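Local coordinates for amyloid beta A4 protein-binding family B member 1 (Homo sapiens, PDB 2HO2) that binds proline-rich peptides, such as one from hMena, through its WW domain, a small module that recognises polyproline ligands, at residues Asp3-Thr17 and Trp20-Arg34. Numbering follows the deposited sequence.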
ATOM      1  N   ASP A   3       7.414  -4.531  -9.061  0.50 27.81           N
ATOM      2  CA  ASP A   3       6.943  -5.915  -9.094  0.50 26.90           C
ATOM      3  C   ASP A   3       5.425  -6.024  -8.819  0.50 25.45           C
ATOM      4  O   ASP A   3       4.868  -7.112  -8.688  0.50 26.13           O
ATOM      5  CB  ASP A   3       7.731  -6.770  -8.100  0.50 27.82           C
ATOM      6  CG  ASP A   3       7.763  -6.191  -6.691  0.50 29.62           C
ATOM      7  OD1 ASP A   3       6.905  -5.350  -6.330  0.50 30.48           O
ATOM      8  OD2 ASP A   3       8.683  -6.574  -5.934  0.50 32.86           O
ATOM      9  N   LEU A   4       4.782  -4.872  -8.735  1.00 24.41           N
ATOM     10  CA  LEU A   4       3.361  -4.747  -8.513  1.00 22.51           C
ATOM     11  C   LEU A   4       2.696  -4.050  -9.668  1.00 21.23           C
ATOM     12  O   LEU A   4       3.368  -3.380 -10.465  1.00 21.39           O
ATOM     13  CB  LEU A   4       3.137  -3.940  -7.228  1.00 19.98           C
ATOM     14  CG  LEU A   4       3.632  -4.507  -5.901  1.00 20.31           C
ATOM     15  CD1 LEU A   4       3.371  -3.548  -4.793  1.00 20.29           C
ATOM     16  CD2 LEU A   4       2.988  -5.858  -5.605  1.00 22.41           C
ATOM     17  N   PRO A   5       1.357  -4.164  -9.788  1.00 20.75           N
ATOM     18  CA  PRO A   5       0.711  -3.494 -10.840  1.00 20.52           C
ATOM     19  C   PRO A   5       0.897  -2.015 -10.705  1.00 19.90           C
ATOM     20  O   PRO A   5       1.145  -1.475  -9.606  1.00 19.16           O
ATOM     21  CB  PRO A   5      -0.755  -3.925 -10.675  1.00 21.55           C
ATOM     22  CG  PRO A   5      -0.697  -5.162 -10.006  1.00 21.94           C
ATOM     23  CD  PRO A   5       0.376  -4.917  -9.008  1.00 20.51           C
ATOM     24  N   ALA A   6       0.746  -1.311 -11.800  1.00 20.11           N
ATOM     25  CA  ALA A   6       0.887   0.101 -11.840  1.00 20.47           C
ATOM     26  C   ALA A   6       0.040   0.753 -10.755  1.00 19.17           C
ATOM     27  O   ALA A   6      -1.131   0.414 -10.518  1.00 21.91           O
ATOM     28  CB  ALA A   6       0.455   0.611 -13.251  1.00 22.15           C
ATOM     29  N   GLY A   7       0.648   1.707 -10.083  1.00 18.60           N
ATOM     30  CA  GLY A   7      -0.030   2.476  -9.049  1.00 17.80           C
ATOM     31  C   GLY A   7       0.127   1.976  -7.629  1.00 16.92           C
ATOM     32  O   GLY A   7      -0.216   2.700  -6.752  1.00 17.86           O
ATOM     33  N   TRP A   8       0.608   0.751  -7.447  1.00 16.20           N
ATOM     34  CA  TRP A   8       0.688   0.151  -6.112  1.00 15.62           C
ATOM     35  C   TRP A   8       2.085   0.244  -5.558  1.00 16.05           C
ATOM     36  O   TRP A   8       3.090   0.044  -6.250  1.00 18.59           O
ATOM     37  CB  TRP A   8       0.261  -1.310  -6.200  1.00 14.34           C
ATOM     38  CG  TRP A   8      -1.164  -1.532  -6.399  1.00 14.18           C
ATOM     39  CD1 TRP A   8      -1.816  -1.803  -7.584  1.00 15.12           C
ATOM     40  CD2 TRP A   8      -2.159  -1.609  -5.399  1.00 12.86           C
ATOM     41  NE1 TRP A   8      -3.138  -2.022  -7.373  1.00 15.05           N
ATOM     42  CE2 TRP A   8      -3.376  -1.939  -6.027  1.00 13.37           C
ATOM     43  CE3 TRP A   8      -2.147  -1.465  -4.001  1.00 13.06           C
ATOM     44  CZ2 TRP A   8      -4.538  -2.089  -5.331  1.00 13.56           C
ATOM     45  CZ3 TRP A   8      -3.346  -1.609  -3.299  1.00 13.01           C
ATOM     46  CH2 TRP A   8      -4.511  -1.936  -3.973  1.00 14.31           C
ATOM     47  N   MET A   9       2.136   0.454  -4.246  1.00 16.04           N
ATOM     48  CA  MET A   9       3.376   0.346  -3.492  0.50 17.50           C
ATOM     49  C   MET A   9       3.168  -0.444  -2.224  1.00 15.13           C
ATOM     50  O   MET A   9       2.126  -0.489  -1.599  1.00 14.54           O
ATOM     51  CB  MET A   9       3.971   1.706  -3.118  0.50 18.77           C
ATOM     52  CG  MET A   9       4.066   2.680  -4.250  0.50 20.59           C
ATOM     53  SD  MET A   9       5.227   4.051  -4.076  0.50 22.94           S
ATOM     54  CE  MET A   9       5.379   4.501  -5.805  0.50 21.20           C
ATOM     55  N   ARG A  10       4.219  -1.112  -1.862  1.00 16.45           N
ATOM     56  CA  ARG A  10       4.311  -1.858  -0.631  1.00 16.00           C
ATOM     57  C   ARG A  10       4.730  -0.946   0.529  1.00 15.24           C
ATOM     58  O   ARG A  10       5.683  -0.190   0.433  1.00 17.69           O
ATOM     59  CB  ARG A  10       5.377  -2.973  -0.848  1.00 19.35           C
ATOM     60  CG  ARG A  10       5.287  -4.117  -0.081  1.00 22.01           C
ATOM     61  CD  ARG A  10       6.409  -5.124  -0.576  1.00 22.29           C
ATOM     62  NE  ARG A  10       6.004  -6.078  -1.625  1.00 25.00           N
ATOM     63  CZ  ARG A  10       6.343  -6.037  -2.910  1.00 25.20           C
ATOM     64  NH1 ARG A  10       7.083  -5.065  -3.454  1.00 26.72           N
ATOM     65  NH2 ARG A  10       5.878  -6.984  -3.698  1.00 28.38           N
ATOM     66  N   VAL A  11       3.992  -1.018   1.623  1.00 15.45           N
ATOM     67  CA  VAL A  11       4.240  -0.238   2.844  1.00 16.03           C
ATOM     68  C   VAL A  11       4.548  -1.203   3.968  1.00 16.81           C
ATOM     69  O   VAL A  11       3.816  -2.138   4.189  1.00 14.86           O
ATOM     70  CB  VAL A  11       3.018   0.648   3.187  1.00 15.37           C
ATOM     71  CG1 VAL A  11       3.318   1.489   4.400  1.00 17.53           C
ATOM     72  CG2 VAL A  11       2.651   1.515   1.953  1.00 16.86           C
ATOM     73  N   GLN A  12       5.628  -0.995   4.712  1.00 21.23           N
ATOM     74  CA  GLN A  12       5.868  -1.826   5.934  1.00 23.66           C
ATOM     75  C   GLN A  12       5.352  -1.215   7.263  1.00 25.36           C
ATOM     76  O   GLN A  12       5.480  -0.017   7.524  1.00 30.38           O
ATOM     77  CB  GLN A  12       7.317  -2.228   6.075  1.00 25.37           C
ATOM     78  CG  GLN A  12       7.886  -2.788   4.743  1.00 22.57           C
ATOM     79  CD  GLN A  12       9.139  -3.705   4.920  0.20 22.03           C
ATOM     80  OE1 GLN A  12       9.518  -4.093   6.040  0.20 17.38           O
ATOM     81  NE2 GLN A  12       9.769  -4.056   3.800  0.20 22.35           N
ATOM     82  N   ASP A  13       4.613  -1.945   8.090  1.00 27.94           N
ATOM     83  CA  ASP A  13       4.365  -1.369   9.413  1.00 28.81           C
ATOM     84  C   ASP A  13       4.764  -2.430  10.403  1.00 28.15           C
ATOM     85  O   ASP A  13       5.346  -3.410   9.973  1.00 27.32           O
ATOM     86  CB  ASP A  13       2.961  -0.819   9.586  1.00 30.30           C
ATOM     87  CG  ASP A  13       1.925  -1.874   9.805  1.00 32.06           C
ATOM     88  OD1 ASP A  13       2.234  -3.078   9.749  1.00 40.17           O
ATOM     89  OD2 ASP A  13       0.789  -1.454  10.092  1.00 34.93           O
ATOM     90  N   THR A  14       4.465  -2.238  11.690  0.60 28.49           N
ATOM     91  CA  THR A  14       4.992  -3.123  12.709  0.60 28.94           C
ATOM     92  C   THR A  14       4.461  -4.543  12.569  0.60 28.92           C
ATOM     93  O   THR A  14       5.182  -5.513  12.841  0.60 27.64           O
ATOM     94  CB  THR A  14       4.778  -2.534  14.138  0.60 29.55           C
ATOM     95  OG1 THR A  14       3.386  -2.317  14.382  0.60 31.91           O
ATOM     96  CG2 THR A  14       5.504  -1.218  14.264  0.60 30.13           C
ATOM     97  N   SER A  15       3.243  -4.679  12.044  1.00 29.06           N
ATOM     98  CA  SER A  15       2.590  -5.994  11.980  1.00 29.73           C
ATOM     99  C   SER A  15       2.838  -6.719  10.672  1.00 29.09           C
ATOM    100  O   SER A  15       2.690  -7.959  10.577  1.00 30.49           O
ATOM    101  CB  SER A  15       1.089  -5.851  12.237  1.00 30.86           C
ATOM    102  OG  SER A  15       0.866  -5.284  13.522  0.40 29.83           O
ATOM    103  N   GLY A  16       3.246  -5.960   9.669  1.00 28.14           N
ATOM    104  CA  GLY A  16       3.614  -6.539   8.429  1.00 26.32           C
ATOM    105  C   GLY A  16       3.504  -5.536   7.313  1.00 24.06           C
ATOM    106  O   GLY A  16       3.468  -4.332   7.491  1.00 23.17           O
ATOM    107  N   THR A  17       3.488  -6.111   6.156  1.00 21.82           N
ATOM    108  CA  THR A  17       3.498  -5.336   4.930  1.00 18.55           C
ATOM    109  C   THR A  17       2.119  -5.242   4.369  1.00 15.61           C
ATOM    110  O   THR A  17       1.418  -6.270   4.290  1.00 18.22           O
ATOM    111  CB  THR A  17       4.394  -6.082   3.991  1.00 20.58           C
ATOM    112  OG1 THR A  17       5.720  -6.106   4.590  1.00 24.31           O
ATOM    113  CG2 THR A  17       4.355  -5.509   2.606  1.00 21.06           C
ATOM    114  N   TRP A  20      -0.593  -0.020  -0.869  1.00 12.21           N
ATOM    115  CA  TRP A  20      -1.198   1.286  -1.084  1.00 11.85           C
ATOM    116  C   TRP A  20      -1.321   1.581  -2.564  1.00 12.38           C
ATOM    117  O   TRP A  20      -0.315   1.513  -3.316  1.00 12.35           O
ATOM    118  CB  TRP A  20      -0.302   2.334  -0.410  1.00 12.51           C
ATOM    119  CG  TRP A  20      -0.638   3.769  -0.658  1.00 13.22           C
ATOM    120  CD1 TRP A  20      -1.825   4.347  -0.985  1.00 13.98           C
ATOM    121  CD2 TRP A  20       0.326   4.807  -0.642  1.00 14.96           C
ATOM    122  NE1 TRP A  20      -1.658   5.724  -1.111  1.00 15.25           N
ATOM    123  CE2 TRP A  20      -0.341   6.013  -0.953  1.00 15.42           C
ATOM    124  CE3 TRP A  20       1.692   4.830  -0.450  1.00 15.17           C
ATOM    125  CZ2 TRP A  20       0.315   7.244  -1.029  1.00 17.80           C
ATOM    126  CZ3 TRP A  20       2.343   6.078  -0.528  1.00 17.18           C
ATOM    127  CH2 TRP A  20       1.647   7.236  -0.804  1.00 17.86           C
ATOM    128  N   HIS A  21      -2.545   1.858  -2.987  1.00 11.68           N
ATOM    129  CA  HIS A  21      -2.808   2.214  -4.397  1.00 12.91           C
ATOM    130  C   HIS A  21      -2.796   3.717  -4.450  1.00 13.92           C
ATOM    131  O   HIS A  21      -3.706   4.381  -3.986  1.00 13.94           O
ATOM    132  CB  HIS A  21      -4.132   1.672  -4.818  1.00 12.00           C
ATOM    133  CG  HIS A  21      -4.433   1.893  -6.263  1.00 12.22           C
ATOM    134  ND1 HIS A  21      -5.474   2.694  -6.672  1.00 13.69           N
ATOM    135  CD2 HIS A  21      -3.849   1.374  -7.360  1.00 12.87           C
ATOM    136  CE1 HIS A  21      -5.516   2.648  -7.987  1.00 13.67           C
ATOM    137  NE2 HIS A  21      -4.521   1.878  -8.432  1.00 14.71           N
ATOM    138  N   ILE A  22      -1.748   4.261  -5.032  1.00 14.20           N
ATOM    139  CA  ILE A  22      -1.555   5.718  -5.037  0.50 15.38           C
ATOM    140  C   ILE A  22      -2.697   6.500  -5.682  1.00 16.25           C
ATOM    141  O   ILE A  22      -3.122   7.494  -5.158  1.00 17.07           O
ATOM    142  CB  ILE A  22      -0.225   6.098  -5.714  0.50 16.23           C
ATOM    143  CG1 ILE A  22       0.884   6.122  -4.655  0.50 18.58           C
ATOM    144  CG2 ILE A  22      -0.329   7.455  -6.436  0.50 15.20           C
ATOM    145  CD1 ILE A  22       1.180   4.746  -4.028  0.50 17.99           C
ATOM    146  N   PRO A  23      -3.222   6.051  -6.833  1.00 14.89           N
ATOM    147  CA  PRO A  23      -4.264   6.897  -7.446  1.00 15.84           C
ATOM    148  C   PRO A  23      -5.532   7.066  -6.662  1.00 16.97           C
ATOM    149  O   PRO A  23      -6.249   8.052  -6.789  1.00 16.87           O
ATOM    150  CB  PRO A  23      -4.549   6.134  -8.773  1.00 15.40           C
ATOM    151  CG  PRO A  23      -3.260   5.477  -9.103  1.00 16.15           C
ATOM    152  CD  PRO A  23      -2.783   4.977  -7.728  1.00 15.19           C
ATOM    153  N   THR A  24      -5.865   6.081  -5.860  1.00 14.25           N
ATOM    154  CA  THR A  24      -7.117   6.130  -5.081  1.00 14.97           C
ATOM    155  C   THR A  24      -6.931   6.376  -3.606  1.00 15.51           C
ATOM    156  O   THR A  24      -7.896   6.763  -2.927  1.00 16.92           O
ATOM    157  CB  THR A  24      -7.932   4.854  -5.304  1.00 14.16           C
ATOM    158  OG1 THR A  24      -7.186   3.724  -4.804  1.00 13.05           O
ATOM    159  CG2 THR A  24      -8.360   4.629  -6.756  1.00 15.03           C
ATOM    160  N   GLY A  25      -5.755   6.050  -3.051  1.00 14.26           N
ATOM    161  CA  GLY A  25      -5.597   6.067  -1.582  1.00 14.96           C
ATOM    162  C   GLY A  25      -6.069   4.776  -0.926  1.00 14.26           C
ATOM    163  O   GLY A  25      -6.045   4.706   0.320  1.00 16.29           O
ATOM    164  N   THR A  26      -6.440   3.777  -1.713  1.00 13.20           N
ATOM    165  CA  THR A  26      -6.820   2.479  -1.156  1.00 12.62           C
ATOM    166  C   THR A  26      -5.652   1.830  -0.442  1.00 12.17           C
ATOM    167  O   THR A  26      -4.538   1.841  -0.972  1.00 12.62           O
ATOM    168  CB  THR A  26      -7.356   1.550  -2.280  1.00 12.21           C
ATOM    169  OG1 THR A  26      -8.499   2.138  -2.912  1.00 14.36           O
ATOM    170  CG2 THR A  26      -7.773   0.211  -1.731  1.00 13.11           C
ATOM    171  N   THR A  27      -5.902   1.197   0.694  1.00 12.25           N
ATOM    172  CA  THR A  27      -4.920   0.366   1.317  1.00 11.37           C
ATOM    173  C   THR A  27      -5.555  -0.992   1.560  1.00 11.79           C
ATOM    174  O   THR A  27      -6.747  -1.094   1.841  1.00 13.01           O
ATOM    175  CB  THR A  27      -4.311   1.001   2.593  1.00 11.33           C
ATOM    176  OG1 THR A  27      -5.378   1.274   3.466  1.00 12.54           O
ATOM    177  CG2 THR A  27      -3.503   2.268   2.246  1.00 12.10           C
ATOM    178  N   GLN A  28      -4.731  -2.023   1.506  1.00 12.44           N
ATOM    179  CA  GLN A  28      -5.224  -3.392   1.724  1.00 12.20           C
ATOM    180  C   GLN A  28      -4.088  -4.289   2.126  1.00 12.76           C
ATOM    181  O   GLN A  28      -2.919  -4.085   1.769  1.00 12.42           O
ATOM    182  CB  GLN A  28      -5.887  -3.915   0.449  1.00 14.07           C
ATOM    183  CG  GLN A  28      -4.983  -4.098  -0.749  1.00 13.10           C
ATOM    184  CD  GLN A  28      -5.786  -4.471  -1.976  1.00 13.74           C
ATOM    185  OE1 GLN A  28      -6.781  -3.833  -2.294  1.00 15.91           O
ATOM    186  NE2 GLN A  28      -5.313  -5.470  -2.700  1.00 15.17           N
ATOM    187  N   TRP A  29      -4.447  -5.350   2.820  1.00 12.98           N
ATOM    188  CA  TRP A  29      -3.503  -6.388   3.206  1.00 13.02           C
ATOM    189  C   TRP A  29      -3.216  -7.400   2.110  1.00 13.40           C
ATOM    190  O   TRP A  29      -2.164  -7.974   2.061  1.00 14.23           O
ATOM    191  CB  TRP A  29      -3.956  -7.106   4.486  1.00 13.95           C
ATOM    192  CG  TRP A  29      -3.902  -6.198   5.679  1.00 14.37           C
ATOM    193  CD1 TRP A  29      -4.958  -5.548   6.247  1.00 15.41           C
ATOM    194  CD2 TRP A  29      -2.743  -5.822   6.417  1.00 15.49           C
ATOM    195  NE1 TRP A  29      -4.509  -4.783   7.315  1.00 15.99           N
ATOM    196  CE2 TRP A  29      -3.161  -4.905   7.426  1.00 17.29           C
ATOM    197  CE3 TRP A  29      -1.399  -6.116   6.303  1.00 15.82           C
ATOM    198  CZ2 TRP A  29      -2.288  -4.396   8.376  1.00 17.96           C
ATOM    199  CZ3 TRP A  29      -0.521  -5.536   7.207  1.00 17.28           C
ATOM    200  CH2 TRP A  29      -0.985  -4.670   8.198  1.00 17.58           C
ATOM    201  N   GLU A  30      -4.178  -7.645   1.249  1.00 14.53           N
ATOM    202  CA  GLU A  30      -4.024  -8.630   0.182  1.00 15.34           C
ATOM    203  C   GLU A  30      -3.100  -8.098  -0.902  1.00 14.44           C
ATOM    204  O   GLU A  30      -3.259  -6.974  -1.367  1.00 13.90           O
ATOM    205  CB  GLU A  30      -5.419  -8.883  -0.457  1.00 18.14           C
ATOM    206  CG  GLU A  30      -6.432  -9.426   0.440  0.70 20.29           C
ATOM    207  CD  GLU A  30      -7.220  -8.466   1.302  0.60 20.16           C
ATOM    208  OE1 GLU A  30      -6.996  -7.232   1.225  0.80 18.40           O
ATOM    209  OE2 GLU A  30      -8.075  -8.999   2.118  0.50 22.18           O
ATOM    210  N   PRO A  31      -2.141  -8.903  -1.386  1.00 14.90           N
ATOM    211  CA  PRO A  31      -1.321  -8.469  -2.495  1.00 16.12           C
ATOM    212  C   PRO A  31      -2.188  -8.151  -3.721  1.00 16.95           C
ATOM    213  O   PRO A  31      -3.110  -8.899  -4.043  1.00 18.81           O
ATOM    214  CB  PRO A  31      -0.411  -9.647  -2.713  1.00 16.69           C
ATOM    215  CG  PRO A  31      -0.303 -10.326  -1.441  1.00 18.74           C
ATOM    216  CD  PRO A  31      -1.653 -10.172  -0.817  1.00 16.39           C
ATOM    217  N   PRO A  32      -1.884  -7.061  -4.421  1.00 15.37           N
ATOM    218  CA  PRO A  32      -2.710  -6.633  -5.505  1.00 16.66           C
ATOM    219  C   PRO A  32      -2.449  -7.340  -6.844  1.00 17.87           C
ATOM    220  O   PRO A  32      -3.153  -7.078  -7.835  1.00 21.16           O
ATOM    221  CB  PRO A  32      -2.352  -5.162  -5.621  1.00 17.14           C
ATOM    222  CG  PRO A  32      -0.990  -5.094  -5.204  1.00 16.15           C
ATOM    223  CD  PRO A  32      -0.846  -6.095  -4.080  1.00 15.23           C
ATOM    224  N   GLY A  33      -1.455  -8.221  -6.902  1.00 19.32           N
ATOM    225  CA  GLY A  33      -1.166  -9.041  -8.083  1.00 20.99           C
ATOM    226  C   GLY A  33       0.163  -8.572  -8.648  0.50 23.85           C
ATOM    227  O   GLY A  33       0.926  -7.829  -8.008  0.50 24.82           O
ATOM    228  N   ARG A  34       0.451  -9.003  -9.869  0.50 26.54           N
ATOM    229  CA  ARG A  34       1.754  -8.718 -10.492  0.50 27.93           C
ATOM    230  C   ARG A  34       1.674  -8.014 -11.838  0.50 28.85           C
ATOM    231  O   ARG A  34       2.226  -6.923 -12.010  0.50 28.64           O
ATOM    232  CB  ARG A  34       2.524 -10.021 -10.698  0.50 29.17           C
ATOM    233  CG  ARG A  34       2.758 -10.793  -9.439  0.50 31.04           C
ATOM    234  CD  ARG A  34       4.044 -11.582  -9.531  0.50 31.86           C
ATOM    235  NE  ARG A  34       4.247 -12.356  -8.314  0.50 34.29           N
ATOM    236  CZ  ARG A  34       4.683 -11.859  -7.156  0.50 36.01           C
ATOM    237  NH1 ARG A  34       4.990 -10.566  -7.030  0.50 37.48           N
ATOM    238  NH2 ARG A  34       4.817 -12.662  -6.112  0.50 35.62           N
TER
HETATM  239  O   HOH W   1       0.270  -8.365   3.225  1.00 20.34           O
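Trp-8 is held between Pro-32 and His-21. Trp-8 CB lies 4.1 Å from Pro-32 CG. CG stands anti to the carbonyl carbon, beside the backbone N, and the near-perpendicular chi2 of 99° turns one indole face to Pro-32 and the other to His-21. CG and CD2 meet the proline ring; Trp-8 NE1 comes 3.5 Å from His-21 CD2, and Trp-8 CE2 lies 3.4 Å from Pro-32 CB. That CB stands over the five-membered ring, 15° off its normal, while His-21 CB sits 3.5 Å from the centroid of the six-membered ring and almost exactly on its normal: two CH-pi contacts on opposite faces. At the far end, Trp-8 CH2 reaches Gln-28 OE1 at 3.4 Å, the amide turned 55° from the ring. Gln-28 NE2 donates to Glu-30 O, which ties the amide to the segment leading to Pro-32.

Met-9 and Trp-20 form an antiparallel hydrogen-bonded pair, with Met-9 N donating to Trp-20 O at 2.8 Å and Trp-20 N donating back to Met-9 O; Ile-22 N adds a bond to Gly-7 O. Across the sheet from Trp-8, in the conformers modelled here, Ile-22 CD1 packs against Met-9 CG at 3.6 Å and covers one face of the Trp-20 ring.

Further along, a water donates to both Thr-17 O and Trp-29 O, Trp-29 CE3 approaches Thr-17 O at 3.5 Å, and Trp-29 NE1 makes a hydrogen bond to the backbone of the bound peptide. As in other WW domains, the first tryptophan thus serves the fold: Trp-8 takes Pro-32, near the C-terminal end, on one face and His-21 on the other, and N-terminal Leu-4 and Pro-5 reach it by way of Pro-32. Trp-29, with Trp-20 and Thr-27 also packing on the peptide, serves the ligand side.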